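Local atomic coordinates of spermidine N1-acetyltransferase (Vibrio cholerae O1 biovar El Tor, PDB entry 6DAU), a protein that catalyses transfer of an acetyl group from acetyl-coenzyme A to polyamines such as spermidine and spermine, as a dodecameric member of the GNAT family. Residues C[14-17]-C[18-21]; C[28-32]-C[33-37]; C[44-47]-C[48-52]; C[130-133]-C[134-138]. The protein carries 2 engineered substitutions. One frame throughout, in Å; residues are numbered along the deposited sequence.

Contact 1 of 4, residues C[14-17]-C[18-21]; sequences DLRF and IHNL
Leu21 lays its CD1 methyl over one face of the Phe17 ring, one helical turn back along helix 15-24. The geometry is that of a CH-pi contact: CD1 of Leu21 stands 4.0 Å from the centroid of the Phe17 ring and 26° off its normal, displaced toward the rim. CD1 of Leu21 is 3.7 Å from both CZ and CE2 of Phe17, at the end of the ring away from CB. The ring can be reached there because Phe17 carries CG opposite its backbone N (chi1 178°).

Underneath runs a regular series of i to i+4 bonds. Ile18 N donates to Asp14 O at 3.1 Å, and the bond from Leu21 N to Phe17 O, at 2.8 Å, ties together the two residues that also meet through their side chains. On another side of the helix the Arg16 and His19 side chains run alongside each other, guanidinium and ring planes 84° apart.

Ile18 and Leu21 also pack on Leu70 of strand 67-77, and Leu15 on Phe39 and Tyr46 of helix 39-49. Apolar packing thus faces both the strand and the second helix, while the polar side chains add directed contacts of their own: His19 NE2 a hydrogen bond to Glu37 O, and Arg16 a cation-pi contact with Phe39.

Contact 2 of 4, residues C[28-32]-C[33-37]; sequences MSYWF and QEPYE. Engineered in segment 33-37: Gln33 (natural residue Glu).
Tyr36 turns one ring face to Ser29 and an edge to the backbone of Tyr30 and Trp31, across a tight beta hairpin. CB of Ser29 lies over that face, 3.9 Å from the centroid of the Tyr36 ring and 30° off its normal. Tyr36 CG sits between the backbone N and carbonyl carbon (chi1 65°), which folds the ring back across the partner strand and brings its CE1 to 4.0 Å from CB of Trp31. A water spans the Tyr36 hydroxyl and the backbone of Tyr30: it lies 2.6 Å from OH of Tyr36 and donates to O of Tyr30. The same hydroxyl is bonded to Asn22.

On the other face of the hairpin Tyr30 and Pro35, a non-hydrogen-bonded pair, cross at a slant, with CE2 of Tyr30 3.6 Å from CB of Pro35. The type I' turn from Trp31 to Glu34 is closed by two backbone bonds between its end residues, Trp31 N to Glu34 O at 2.7 Å and Glu34 N to Trp31 O at 2.9 Å. Gln33, in the turn, is an engineered residue.

Glu37 forms a salt bridge with Arg56 of a second subunit, and its OE2 a hydrogen bond with Tyr109 OH of that same subunit. Within the chain, Trp31 and Tyr36 pack on Ile18 of helix 15-24, while Trp31 and Glu34 touch Leu45 of helix 39-49. Both helices therefore pack on the face that carries Trp31, Glu34 and Tyr36, whereas Tyr30 on the other face meets a third subunit, its OH bonded to Asn77 there.

Contact 3 of 4, residues C[44-47]-C[48-52]; sequences ELYN and KHIHD
With CG opposite the backbone N (chi1 173°), Tyr46 swings its ring forward along helix 39-49, and Ile50, with CG1 likewise opposite its N (chi1 -174°), sends CD1 to meet the phenol end. CD1 of Ile50 is 3.8 Å from CZ of Tyr46 and 3.5 Å from its OH, so the methyl touches the hydroxyl end of the ring obliquely. The hydroxyl itself is bonded to Asp40 of a fourth subunit. Ile50 CG2 packs instead against the backbone, 3.6 Å from O of Asn47.

The backbone bonds weaken toward the end of the helix. Lys48 N donates to Glu44 O at 3.0 Å, an ordinary helical bond. One residue on, His49 N reaches Leu45 O at 3.1 Å but is bent to 137° at the hydrogen, and it adds only a weak second bond to Tyr46 O. A type I turn from His49 to Asp52 then carries the chain away, fastened by Asp52 N to His49 O.

The His49 ring presents its edge to the helix, with CD2 of His49 3.2 Å from O of Leu45. Lys48 is fully extended along the neighbouring side, and CG of Lys48 lies over one face of the His49 ring. Both side chains end at Glu34, Lys48 NZ in a salt bridge and His49 NE2 in a hydrogen bond with OE2.

This end of helix 39-49 is thus tied to the 29-36 hairpin: Leu45 packs on Tyr36, Tyr46 on Trp31, His49 stacks on Phe32, and Ile50 and His51 reach the fourth subunit.

Contact 4 of 4, residues C[130-133]-C[134-138]; sequences AVHL and YEECG
Four i to i+4 backbone bonds run from residue 130 to 137, and the helix 128-136 then closes in a Schellman motif at Gly138, which has positive phi (103°) and whose N bonds to Glu135 O at 3.0 Å.

His132 and Glu136 pair one turn apart on the outer side. Glu136 carries its CG over one face of the imidazole, 4.1 Å from the centroid of the His132 ring and 19° off its normal, with carboxylate and ring planes 30° apart. The carboxylate itself forms a salt bridge with Arg100. Val131 and Glu135 run side by side, CG1 of Val131 3.7 Å from OE2 of Glu135.

Toward the sheet the contact is apolar: Tyr134 packs on Phe85 and Ile87 of strand 82-89 and on Leu121 and Val123 of strand 118-124, so the helix lies against the central strands of the GNAT fold. Leu133 packs separately, on Ala99 of helix 98-112. Tyr134 also bends its ring back over the preceding turn, with CD2 of Tyr134 3.2 Å from O of Ala130.

Overall arrangement
Contacts 1, 2 and 3 follow one another along the chain; contact 2 touches both others, joined to contact 1 by His19 and to contact 3 by Glu34. Contact 4 lies on the opposite side of the chain's centre, its centre about 27 Å from those of contacts 1 and 2. Contacts 1 and 3 are partly buried helical turns; contacts 2 and 4 are surface contacts. Contacts 1, 2 and 4 each have a CH-pi contact, along a helix in 1 and 4 and across a hairpin in 2. Contact 3 relies on oblique Tyr46-Ile50 packing, with polar ends bonded to the hairpin and other subunits. No other subunit touches contact 4.

Contact 1 of 4, residues C[14-17]-C[18-21]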
loop_
_atom_site.group_PDB
_atom_site.type_symbol
_atom_site.label_atom_id
_atom_site.label_comp_id
_atom_site.label_asym_id
_atom_site.label_seq_id
_atom_site.Cartn_x
_atom_site.Cartn_y
_atom_site.Cartn_z
ATOM N N ASP C 14 17.534 -1.726 24.611
ATOM C CA ASP C 14 18.270 -2.910 25.061
ATOM C C ASP C 14 18.750 -3.790 23.902
ATOM O O ASP C 14 19.474 -4.756 24.142
ATOM C CB ASP C 14 17.395 -3.761 25.986
ATOM C CG ASP C 14 16.945 -3.023 27.212
ATOM O OD1 ASP C 14 17.775 -2.315 27.830
ATOM O OD2 ASP C 14 15.751 -3.161 27.582
ATOM N N LEU C 15 18.350 -3.475 22.662
ATOM C CA LEU C 15 18.670 -4.353 21.518
ATOM C C LEU C 15 20.191 -4.507 21.295
ATOM O O LEU C 15 20.675 -5.591 20.931
ATOM C CB LEU C 15 17.987 -3.864 20.232
ATOM C CG LEU C 15 16.429 -3.956 20.198
ATOM C CD1 LEU C 15 15.921 -3.361 18.878
ATOM C CD2 LEU C 15 15.914 -5.383 20.397
ATOM N N ARG C 16 20.939 -3.430 21.535
ATOM C CA ARG C 16 22.392 -3.439 21.409
ATOM C C ARG C 16 22.997 -4.522 22.304
ATOM O O ARG C 16 23.821 -5.342 21.867
ATOM C CB ARG C 16 22.933 -2.069 21.821
ATOM C CG ARG C 16 24.348 -1.782 21.346
ATOM C CD ARG C 16 24.274 -1.130 19.974
ATOM N NE ARG C 16 24.770 -2.047 18.976
ATOM C CZ ARG C 16 24.691 -1.880 17.663
ATOM N NH1 ARG C 16 24.093 -0.817 17.125
ATOM N NH2 ARG C 16 25.216 -2.817 16.892
ATOM N N PHE C 17 22.564 -4.510 23.565
ATOM C CA PHE C 17 22.960 -5.511 24.531
ATOM C C PHE C 17 22.588 -6.946 24.092
ATOM O O PHE C 17 23.451 -7.851 24.146
ATOM C CB PHE C 17 22.369 -5.161 25.887
ATOM C CG PHE C 17 22.679 -6.161 26.958
ATOM C CD1 PHE C 17 24.016 -6.450 27.311
ATOM C CD2 PHE C 17 21.642 -6.797 27.650
ATOM C CE1 PHE C 17 24.303 -7.375 28.304
ATOM C CE2 PHE C 17 21.918 -7.714 28.643
ATOM C CZ PHE C 17 23.243 -7.999 28.979
ATOM N N ILE C 18 21.338 -7.137 23.643
ATOM C CA ILE C 18 20.880 -8.426 23.095
ATOM C C ILE C 18 21.804 -8.873 21.977
ATOM O O ILE C 18 22.226 -10.032 21.933
ATOM C CB ILE C 18 19.408 -8.354 22.531
ATOM C CG1 ILE C 18 18.378 -8.135 23.635
ATOM C CG2 ILE C 18 19.015 -9.591 21.724
ATOM C CD1 ILE C 18 18.745 -8.721 24.978
ATOM N N HIS C 19 22.114 -7.944 21.072
ATOM C CA HIS C 19 22.930 -8.278 19.923
ATOM C C HIS C 19 24.345 -8.644 20.381
ATOM O O HIS C 19 24.889 -9.648 19.919
ATOM C CB HIS C 19 22.972 -7.132 18.925
ATOM C CG HIS C 19 23.610 -7.502 17.624
ATOM N ND1 HIS C 19 24.789 -6.940 17.201
ATOM C CD2 HIS C 19 23.249 -8.395 16.666
ATOM C CE1 HIS C 19 25.136 -7.458 16.042
ATOM N NE2 HIS C 19 24.217 -8.342 15.694
ATOM N N ASN C 20 24.913 -7.859 21.307
ATOM C CA ASN C 20 26.257 -8.144 21.830
ATOM C C ASN C 20 26.308 -9.485 22.556
ATOM O O ASN C 20 27.313 -10.165 22.470
ATOM C CB ASN C 20 26.764 -7.035 22.774
ATOM C CG ASN C 20 27.105 -5.760 22.052
ATOM O OD1 ASN C 20 27.506 -5.792 20.887
ATOM N ND2 ASN C 20 26.972 -4.618 22.750
ATOM N N LEU C 21 25.228 -9.851 23.251
ATOM C CA LEU C 21 25.159 -11.162 23.907
ATOM C C LEU C 21 25.298 -12.365 22.968
ATOM O O LEU C 21 25.818 -13.396 23.407
ATOM C CB LEU C 21 23.900 -11.321 24.771
ATOM C CG LEU C 21 23.852 -10.644 26.138
ATOM C CD1 LEU C 21 22.480 -10.875 26.763
ATOM C CD2 LEU C 21 24.927 -11.124 27.074
#

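Contact 2 of 4, residues C[28-32]-C[33-37]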
loop_
_atom_site.group_PDB
_atom_site.type_symbol
_atom_site.label_atom_id
_atom_site.label_comp_id
_atom_site.label_asym_id
_atom_site.label_seq_id
_atom_site.Cartn_x
_atom_site.Cartn_y
_atom_site.Cartn_z
ATOM N N MET C 28 23.294 -19.673 16.064
ATOM C CA MET C 28 22.462 -18.810 15.206
ATOM C C MET C 28 21.297 -18.313 16.047
ATOM O O MET C 28 20.680 -19.099 16.779
ATOM C CB MET C 28 22.034 -19.543 13.972
ATOM C CG MET C 28 23.323 -19.989 13.344
ATOM S SD MET C 28 23.326 -19.889 11.576
ATOM C CE MET C 28 22.980 -18.144 11.221
ATOM N N SER C 29 21.074 -17.003 16.017
ATOM C CA SER C 29 20.037 -16.342 16.796
ATOM C C SER C 29 18.721 -16.192 16.009
ATOM O O SER C 29 18.710 -16.012 14.769
ATOM C CB SER C 29 20.531 -14.955 17.212
ATOM O OG SER C 29 21.742 -15.085 17.898
ATOM N N TYR C 30 17.622 -16.230 16.768
ATOM C CA TYR C 30 16.270 -16.070 16.278
ATOM C C TYR C 30 15.522 -15.036 17.102
ATOM O O TYR C 30 15.801 -14.856 18.279
ATOM C CB TYR C 30 15.520 -17.420 16.280
ATOM C CG TYR C 30 16.153 -18.433 15.340
ATOM C CD1 TYR C 30 17.229 -19.232 15.749
ATOM C CD2 TYR C 30 15.689 -18.577 14.016
ATOM C CE1 TYR C 30 17.858 -20.109 14.856
ATOM C CE2 TYR C 30 16.270 -19.487 13.137
ATOM C CZ TYR C 30 17.359 -20.228 13.553
ATOM O OH TYR C 30 17.939 -21.110 12.673
ATOM N N TRP C 31 14.584 -14.342 16.459
ATOM C CA TRP C 31 13.696 -13.385 17.137
ATOM C C TRP C 31 12.314 -13.763 16.641
ATOM O O TRP C 31 12.031 -13.631 15.454
ATOM C CB TRP C 31 14.021 -11.936 16.736
ATOM C CG TRP C 31 13.403 -10.913 17.617
ATOM C CD1 TRP C 31 12.255 -10.162 17.362
ATOM C CD2 TRP C 31 13.870 -10.501 18.906
ATOM N NE1 TRP C 31 12.001 -9.326 18.430
ATOM C CE2 TRP C 31 12.968 -9.515 19.387
ATOM C CE3 TRP C 31 14.970 -10.871 19.700
ATOM C CZ2 TRP C 31 13.126 -8.888 20.637
ATOM C CZ3 TRP C 31 15.157 -10.223 20.947
ATOM C CH2 TRP C 31 14.232 -9.241 21.393
ATOM N N PHE C 32 11.472 -14.278 17.541
ATOM C CA PHE C 32 10.141 -14.789 17.169
ATOM C C PHE C 32 10.247 -15.745 15.990
ATOM O O PHE C 32 9.491 -15.642 15.028
ATOM C CB PHE C 32 9.153 -13.653 16.929
ATOM C CG PHE C 32 8.788 -12.904 18.189
ATOM C CD1 PHE C 32 9.665 -11.961 18.747
ATOM C CD2 PHE C 32 7.581 -13.197 18.862
ATOM C CE1 PHE C 32 9.336 -11.294 19.941
ATOM C CE2 PHE C 32 7.247 -12.524 20.033
ATOM C CZ PHE C 32 8.141 -11.582 20.590
ATOM N N GLN C 33 11.212 -16.669 16.082
ATOM C CA GLN C 33 11.443 -17.726 15.075
ATOM C C GLN C 33 12.018 -17.204 13.756
ATOM O O GLN C 33 12.179 -17.962 12.808
ATOM C CB GLN C 33 10.171 -18.577 14.850
ATOM C CG GLN C 33 9.576 -19.256 16.097
ATOM C CD GLN C 33 10.310 -20.550 16.509
ATOM O OE1 GLN C 33 11.298 -20.495 17.256
ATOM N NE2 GLN C 33 9.808 -21.722 16.043
ATOM N N GLU C 34 12.352 -15.910 13.697
ATOM C CA GLU C 34 12.996 -15.350 12.493
ATOM C C GLU C 34 14.502 -15.220 12.753
ATOM O O GLU C 34 14.892 -14.665 13.778
ATOM C CB GLU C 34 12.356 -14.028 12.107
ATOM C CG GLU C 34 10.809 -14.116 12.028
ATOM C CD GLU C 34 10.212 -13.197 10.992
ATOM O OE1 GLU C 34 10.532 -13.384 9.825
ATOM O OE2 GLU C 34 9.423 -12.293 11.339
ATOM N N PRO C 35 15.346 -15.780 11.862
ATOM C CA PRO C 35 16.819 -15.762 12.071
ATOM C C PRO C 35 17.358 -14.347 11.822
ATOM O O PRO C 35 16.767 -13.601 11.059
ATOM C CB PRO C 35 17.335 -16.738 10.996
ATOM C CG PRO C 35 16.332 -16.582 9.855
ATOM C CD PRO C 35 14.980 -16.336 10.530
ATOM N N TYR C 36 18.417 -13.944 12.508
ATOM C CA TYR C 36 19.068 -12.666 12.189
ATOM C C TYR C 36 20.544 -12.814 12.555
ATOM O O TYR C 36 20.883 -13.627 13.429
ATOM C CB TYR C 36 18.455 -11.497 12.964
ATOM C CG TYR C 36 18.645 -11.584 14.456
ATOM C CD1 TYR C 36 17.768 -12.345 15.255
ATOM C CD2 TYR C 36 19.732 -10.952 15.070
ATOM C CE1 TYR C 36 17.954 -12.450 16.629
ATOM C CE2 TYR C 36 19.951 -11.062 16.436
ATOM C CZ TYR C 36 19.057 -11.781 17.217
ATOM O OH TYR C 36 19.268 -11.858 18.591
ATOM N N GLU C 37 21.399 -12.037 11.886
ATOM C CA GLU C 37 22.800 -11.916 12.288
ATOM C C GLU C 37 23.164 -10.457 12.606
ATOM O O GLU C 37 24.007 -10.206 13.469
ATOM C CB GLU C 37 23.722 -12.472 11.188
ATOM C CG GLU C 37 23.460 -13.951 10.892
ATOM C CD GLU C 37 24.456 -14.562 9.931
ATOM O OE1 GLU C 37 24.495 -14.224 8.736
ATOM O OE2 GLU C 37 25.226 -15.408 10.382
HETATM O O HOH W 1 17.699 -13.530 19.881
#

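Contact 3 of 4, residues C[44-47]-C[48-52]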
loop_
_atom_site.group_PDB
_atom_site.type_symbol
_atom_site.label_atom_id
_atom_site.label_comp_id
_atom_site.label_asym_id
_atom_site.label_seq_id
_atom_site.Cartn_x
_atom_site.Cartn_y
_atom_site.Cartn_z
ATOM N N GLU C 44 14.594 -4.443 12.883
ATOM C CA GLU C 44 13.354 -4.601 12.094
ATOM C C GLU C 44 12.442 -5.678 12.714
ATOM O O GLU C 44 11.227 -5.473 12.811
ATOM C CB GLU C 44 13.622 -4.920 10.635
ATOM C CG GLU C 44 14.153 -3.725 9.882
ATOM C CD GLU C 44 14.081 -3.910 8.392
ATOM O OE1 GLU C 44 14.595 -3.031 7.702
ATOM O OE2 GLU C 44 13.444 -4.891 7.934
ATOM N N LEU C 45 13.051 -6.769 13.183
ATOM C CA LEU C 45 12.297 -7.849 13.819
ATOM C C LEU C 45 11.669 -7.410 15.135
ATOM O O LEU C 45 10.528 -7.771 15.429
ATOM C CB LEU C 45 13.168 -9.098 13.994
ATOM C CG LEU C 45 13.563 -9.732 12.661
ATOM C CD1 LEU C 45 14.614 -10.836 12.884
ATOM C CD2 LEU C 45 12.346 -10.267 11.911
ATOM N N TYR C 46 12.396 -6.596 15.903
ATOM C CA TYR C 46 11.859 -6.031 17.129
ATOM C C TYR C 46 10.631 -5.166 16.835
ATOM O O TYR C 46 9.644 -5.304 17.518
ATOM C CB TYR C 46 12.894 -5.220 17.907
ATOM C CG TYR C 46 12.272 -4.492 19.098
ATOM C CD1 TYR C 46 12.052 -5.155 20.321
ATOM C CD2 TYR C 46 11.899 -3.134 19.000
ATOM C CE1 TYR C 46 11.464 -4.484 21.415
ATOM C CE2 TYR C 46 11.321 -2.458 20.059
ATOM C CZ TYR C 46 11.098 -3.134 21.256
ATOM O OH TYR C 46 10.557 -2.418 22.280
ATOM N N ASN C 47 10.703 -4.279 15.831
ATOM C CA ASN C 47 9.559 -3.425 15.471
ATOM C C ASN C 47 8.352 -4.249 15.029
ATOM O O ASN C 47 7.248 -3.939 15.388
ATOM C CB ASN C 47 9.908 -2.408 14.369
ATOM C CG ASN C 47 10.934 -1.376 14.840
ATOM O OD1 ASN C 47 11.063 -1.092 16.030
ATOM N ND2 ASN C 47 11.690 -0.824 13.908
ATOM N N LYS C 48 8.591 -5.318 14.270
ATOM C CA LYS C 48 7.506 -6.126 13.762
ATOM C C LYS C 48 6.781 -6.899 14.899
ATOM O O LYS C 48 5.569 -7.088 14.844
ATOM C CB LYS C 48 8.069 -7.088 12.725
ATOM C CG LYS C 48 7.033 -8.017 12.102
ATOM C CD LYS C 48 7.751 -8.909 11.076
ATOM C CE LYS C 48 6.806 -9.950 10.483
ATOM N NZ LYS C 48 7.658 -10.859 9.671
ATOM N N HIS C 49 7.517 -7.342 15.918
ATOM C CA HIS C 49 6.931 -8.277 16.879
ATOM C C HIS C 49 6.688 -7.669 18.251
ATOM O O HIS C 49 6.396 -8.398 19.209
ATOM C CB HIS C 49 7.801 -9.534 16.996
ATOM C CG HIS C 49 7.863 -10.361 15.738
ATOM N ND1 HIS C 49 6.887 -11.275 15.396
ATOM C CD2 HIS C 49 8.795 -10.415 14.750
ATOM C CE1 HIS C 49 7.205 -11.847 14.248
ATOM N NE2 HIS C 49 8.363 -11.347 13.841
ATOM N N ILE C 50 6.772 -6.334 18.354
ATOM C CA ILE C 50 6.713 -5.649 19.640
ATOM C C ILE C 50 5.488 -6.024 20.506
ATOM O O ILE C 50 5.622 -6.086 21.733
ATOM C CB ILE C 50 6.863 -4.119 19.455
ATOM C CG1 ILE C 50 6.960 -3.391 20.812
ATOM C CG2 ILE C 50 5.730 -3.538 18.599
ATOM C CD1 ILE C 50 7.500 -1.970 20.741
ATOM N N HIS C 51 4.331 -6.303 19.898
ATOM C CA HIS C 51 3.133 -6.657 20.688
ATOM C C HIS C 51 2.831 -8.148 20.676
ATOM O O HIS C 51 1.774 -8.566 21.130
ATOM C CB HIS C 51 1.894 -5.878 20.158
ATOM C CG HIS C 51 2.037 -4.399 20.298
ATOM N ND1 HIS C 51 2.005 -3.752 21.526
ATOM C CD2 HIS C 51 2.267 -3.437 19.371
ATOM C CE1 HIS C 51 2.204 -2.459 21.348
ATOM N NE2 HIS C 51 2.366 -2.236 20.047
ATOM N N ASP C 52 3.726 -8.930 20.100
ATOM C CA ASP C 52 3.489 -10.353 19.965
ATOM C C ASP C 52 3.873 -11.047 21.296
ATOM O O ASP C 52 4.995 -10.867 21.810
ATOM C CB ASP C 52 4.292 -10.877 18.775
ATOM C CG ASP C 52 4.013 -12.347 18.453
ATOM O OD1 ASP C 52 3.521 -13.132 19.314
ATOM O OD2 ASP C 52 4.339 -12.748 17.313
#

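Contact 4 of 4, residues C[130-133]-C[134-138]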
loop_
_atom_site.group_PDB
_atom_site.type_symbol
_atom_site.label_atom_id
_atom_site.label_comp_id
_atom_site.label_asym_id
_atom_site.label_seq_id
_atom_site.Cartn_x
_atom_site.Cartn_y
_atom_site.Cartn_z
ATOM N N ALA C 130 26.023 -27.338 33.808
ATOM C CA ALA C 130 24.747 -26.671 33.648
ATOM C C ALA C 130 23.576 -27.621 33.958
ATOM O O ALA C 130 22.636 -27.235 34.673
ATOM C CB ALA C 130 24.635 -26.059 32.264
ATOM N N VAL C 131 23.665 -28.864 33.472
ATOM C CA VAL C 131 22.661 -29.898 33.772
ATOM C C VAL C 131 22.430 -29.995 35.274
ATOM O O VAL C 131 21.293 -29.912 35.752
ATOM C CB VAL C 131 23.065 -31.289 33.188
ATOM C CG1 VAL C 131 22.171 -32.417 33.707
ATOM C CG2 VAL C 131 23.025 -31.266 31.668
ATOM N N HIS C 132 23.512 -30.149 36.017
ATOM C CA HIS C 132 23.415 -30.339 37.452
ATOM C C HIS C 132 22.828 -29.107 38.144
ATOM O O HIS C 132 21.959 -29.259 39.013
ATOM C CB HIS C 132 24.750 -30.851 38.032
ATOM C CG HIS C 132 24.755 -30.976 39.520
ATOM N ND1 HIS C 132 25.352 -30.041 40.341
ATOM C CD2 HIS C 132 24.257 -31.936 40.342
ATOM C CE1 HIS C 132 25.237 -30.425 41.605
ATOM N NE2 HIS C 132 24.570 -31.566 41.631
ATOM N N LEU C 133 23.227 -27.902 37.711
ATOM C CA LEU C 133 22.627 -26.664 38.215
ATOM C C LEU C 133 21.077 -26.632 38.010
ATOM O O LEU C 133 20.306 -26.330 38.946
ATOM C CB LEU C 133 23.291 -25.447 37.586
ATOM C CG LEU C 133 22.600 -24.080 37.845
ATOM C CD1 LEU C 133 22.626 -23.571 39.298
ATOM C CD2 LEU C 133 23.196 -22.994 36.975
ATOM N N TYR C 134 20.624 -26.961 36.803
ATOM C CA TYR C 134 19.180 -26.981 36.546
ATOM C C TYR C 134 18.487 -28.033 37.423
ATOM O O TYR C 134 17.390 -27.767 37.936
ATOM C CB TYR C 134 18.851 -27.173 35.071
ATOM C CG TYR C 134 19.251 -26.009 34.183
ATOM C CD1 TYR C 134 18.766 -24.701 34.407
ATOM C CD2 TYR C 134 20.094 -26.215 33.094
ATOM C CE1 TYR C 134 19.148 -23.640 33.592
ATOM C CE2 TYR C 134 20.488 -25.149 32.266
ATOM C CZ TYR C 134 20.011 -23.877 32.515
ATOM O OH TYR C 134 20.394 -22.848 31.688
ATOM N N GLU C 135 19.133 -29.191 37.598
ATOM C CA GLU C 135 18.625 -30.242 38.496
ATOM C C GLU C 135 18.443 -29.761 39.923
ATOM O O GLU C 135 17.414 -30.048 40.531
ATOM C CB GLU C 135 19.493 -31.509 38.462
ATOM C CG GLU C 135 19.111 -32.392 37.281
ATOM C CD GLU C 135 20.079 -33.512 36.959
ATOM O OE1 GLU C 135 21.101 -33.716 37.673
ATOM O OE2 GLU C 135 19.800 -34.189 35.932
ATOM N N GLU C 136 19.398 -28.982 40.426
ATOM C CA GLU C 136 19.267 -28.379 41.756
ATOM C C GLU C 136 18.158 -27.355 41.828
ATOM O O GLU C 136 17.595 -27.154 42.901
ATOM C CB GLU C 136 20.571 -27.739 42.226
ATOM C CG GLU C 136 21.758 -28.664 42.204
ATOM C CD GLU C 136 22.754 -28.369 43.311
ATOM O OE1 GLU C 136 23.323 -27.256 43.299
ATOM O OE2 GLU C 136 22.956 -29.254 44.176
ATOM N N CYS C 137 17.853 -26.698 40.705
ATOM C CA CYS C 137 16.702 -25.786 40.668
ATOM C C CYS C 137 15.363 -26.513 40.530
ATOM O O CYS C 137 14.333 -25.880 40.564
ATOM C CB CYS C 137 16.891 -24.688 39.621
ATOM S SG CYS C 137 18.292 -23.588 40.032
ATOM N N GLY C 138 15.392 -27.842 40.412
ATOM C CA GLY C 138 14.180 -28.677 40.381
ATOM C C GLY C 138 13.777 -29.176 38.995
ATOM O O GLY C 138 12.744 -29.839 38.843
#